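Local coordinates for alpha-glucosidase (Bacteroides thetaiotaomicron, PDB 5XFM), which acts as a bifunctional beta-L-arabinopyranosidase and alpha-galactosidase of glycoside hydrolase family 97, with a bound calcium ion, at residues A[29-32]-A[38-41]. The protein carries 1 engineered substitution. Sequence-based numbering, arbitrary orientation.
Sequences AVFV and PCYS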
ATOM      1  N   ALA A  29     -19.659  16.450 -10.814  1.00 20.31           N
ATOM      2  CA  ALA A  29     -20.682  17.481 -10.679  1.00 23.13           C
ATOM      3  C   ALA A  29     -21.032  17.719  -9.219  1.00 23.04           C
ATOM      4  O   ALA A  29     -21.082  16.782  -8.425  1.00 20.91           O
ATOM      5  CB  ALA A  29     -21.917  17.100 -11.464  1.00 23.29           C
ATOM      6  N   VAL A  30     -21.297  18.974  -8.874  1.00 22.82           N
ATOM      7  CA  VAL A  30     -21.568  19.330  -7.488  1.00 21.82           C
ATOM      8  C   VAL A  30     -22.994  19.824  -7.282  1.00 20.45           C
ATOM      9  O   VAL A  30     -23.492  20.666  -8.031  1.00 25.77           O
ATOM     10  CB  VAL A  30     -20.571  20.413  -6.991  1.00 22.90           C
ATOM     11  CG1 VAL A  30     -20.816  20.747  -5.534  1.00 17.56           C
ATOM     12  CG2 VAL A  30     -19.142  19.940  -7.180  1.00 25.99           C
ATOM     13  N   PHE A  31     -23.645  19.278  -6.259  1.00 20.90           N
ATOM     14  CA  PHE A  31     -25.024  19.604  -5.932  1.00 22.37           C
ATOM     15  C   PHE A  31     -25.116  20.095  -4.496  1.00 24.77           C
ATOM     16  O   PHE A  31     -25.109  19.296  -3.559  1.00 23.35           O
ATOM     17  CB  PHE A  31     -25.942  18.386  -6.106  1.00 19.95           C
ATOM     18  CG  PHE A  31     -25.852  17.722  -7.454  1.00 18.62           C
ATOM     19  CD1 PHE A  31     -24.854  16.800  -7.729  1.00 21.71           C
ATOM     20  CD2 PHE A  31     -26.800  17.990  -8.433  1.00 27.61           C
ATOM     21  CE1 PHE A  31     -24.789  16.177  -8.970  1.00 24.02           C
ATOM     22  CE2 PHE A  31     -26.743  17.371  -9.673  1.00 22.84           C
ATOM     23  CZ  PHE A  31     -25.736  16.464  -9.942  1.00 23.47           C
ATOM     24  N   VAL A  32     -25.235  21.406  -4.324  1.00 23.72           N
ATOM     25  CA  VAL A  32     -25.325  22.001  -2.994  1.00 24.64           C
ATOM     26  C   VAL A  32     -26.581  22.842  -2.810  1.00 25.26           C
ATOM     27  O   VAL A  32     -27.325  22.660  -1.849  1.00 25.55           O
ATOM     28  CB  VAL A  32     -24.092  22.881  -2.698  1.00 25.91           C
ATOM     29  CG1 VAL A  32     -24.213  23.542  -1.326  1.00 24.65           C
ATOM     30  CG2 VAL A  32     -22.825  22.054  -2.809  1.00 23.71           C
ATOM     31  N   PRO A  38     -25.731  18.099   0.845  1.00 21.29           N
ATOM     32  CA  PRO A  38     -24.764  18.406  -0.209  1.00 22.74           C
ATOM     33  C   PRO A  38     -24.160  17.131  -0.780  1.00 23.28           C
ATOM     34  O   PRO A  38     -23.862  16.202  -0.030  1.00 20.71           O
ATOM     35  CB  PRO A  38     -23.705  19.243   0.516  1.00 26.82           C
ATOM     36  CG  PRO A  38     -23.827  18.850   1.944  1.00 26.07           C
ATOM     37  CD  PRO A  38     -25.298  18.625   2.150  1.00 28.54           C
ATOM     38  N   CYS A  39     -23.985  17.081  -2.093  1.00 19.66           N
ATOM     39  CA  CYS A  39     -23.490  15.868  -2.712  1.00 21.43           C
ATOM     40  C   CYS A  39     -22.726  16.140  -4.000  1.00 21.10           C
ATOM     41  O   CYS A  39     -22.709  17.258  -4.497  1.00 21.49           O
ATOM     42  CB  CYS A  39     -24.654  14.907  -2.974  1.00 23.94           C
ATOM     43  SG  CYS A  39     -26.029  15.632  -3.898  1.00 39.50           S
ATOM     44  N   TYR A  40     -22.066  15.107  -4.510  1.00 16.73           N
ATOM     45  CA  TYR A  40     -21.363  15.173  -5.782  1.00 14.72           C
ATOM     46  C   TYR A  40     -21.672  13.905  -6.565  1.00 14.64           C
ATOM     47  O   TYR A  40     -22.183  12.942  -6.002  1.00 20.11           O
ATOM     48  CB  TYR A  40     -19.855  15.327  -5.570  1.00 20.42           C
ATOM     49  CG  TYR A  40     -19.193  14.086  -5.018  1.00 19.18           C
ATOM     50  CD1 TYR A  40     -19.297  13.769  -3.671  1.00 17.13           C
ATOM     51  CD2 TYR A  40     -18.457  13.238  -5.837  1.00 20.72           C
ATOM     52  CE1 TYR A  40     -18.700  12.640  -3.152  1.00 19.20           C
ATOM     53  CE2 TYR A  40     -17.854  12.105  -5.326  1.00 19.16           C
ATOM     54  CZ  TYR A  40     -17.981  11.813  -3.984  1.00 19.39           C
ATOM     55  OH  TYR A  40     -17.391  10.689  -3.464  1.00 21.33           O
ATOM     56  N   SER A  41     -21.399  13.913  -7.863  1.00 13.26           N
ATOM     57  CA  SER A  41     -21.523  12.696  -8.662  1.00 14.83           C
ATOM     58  C   SER A  41     -20.388  12.629  -9.677  1.00 15.92           C
ATOM     59  O   SER A  41     -19.804  13.651 -10.035  1.00 13.72           O
ATOM     60  CB  SER A  41     -22.874  12.629  -9.373  1.00 18.43           C
ATOM     61  OG  SER A  41     -22.962  13.615 -10.383  1.00 25.88           O
TER
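Phe31 and Cys39 pair across a beta hairpin, strands 26-31 and 39-44 joined by a short loop, in the N-terminal beta domain of this family 97 enzyme. Two backbone hydrogen bonds tie them, Phe31 N to Cys39 O at 2.8 Å and Cys39 N to Phe31 O at 2.9 Å. Ala29 and Ser41 form the next hydrogen-bonded pair, also doubly linked, with Ala29 N-H pointing almost straight at Ser41 O (N-H...O 167°). Between them sits the non-hydrogen-bonded pair Val30-Tyr40, where Tyr40 CA comes within 3.1 Å of Ala29 O in a CA-H...O contact. On that face Val30 packs on Leu99 of the second sheet, while Tyr40 swings away from the hairpin partner to give its OH a hydrogen bond with Gly145 O.

The Phe31 side chain shares the other face with Ala29, Cys39 and Ser41, and Lys52 of strand 47-59 makes a cation-pi contact with its ring. An alanine in place of Phe31 would probably leave Cys39 SG and Ser41 OG without the ring beside them and Lys52 without its cation-pi partner. Phe31 CB lies against Cys39 SG at 3.5 Å. CG stands anti to the carbonyl carbon (chi1 -53°), which turns the ring from Cys39 toward Ser41. CG and CD1 still touch the sulfur, which sits oblique to the ring, 5.0 Å from SG to the Phe31 centroid; CD1 also passes Cys39 O, which lies at the ring's edge. Phe31 CE1 meets Ser41 OG edge-on, 3.4 Å away in the ring plane, and CZ at the tip of Phe31 is 4.0 Å from Ser41 OG.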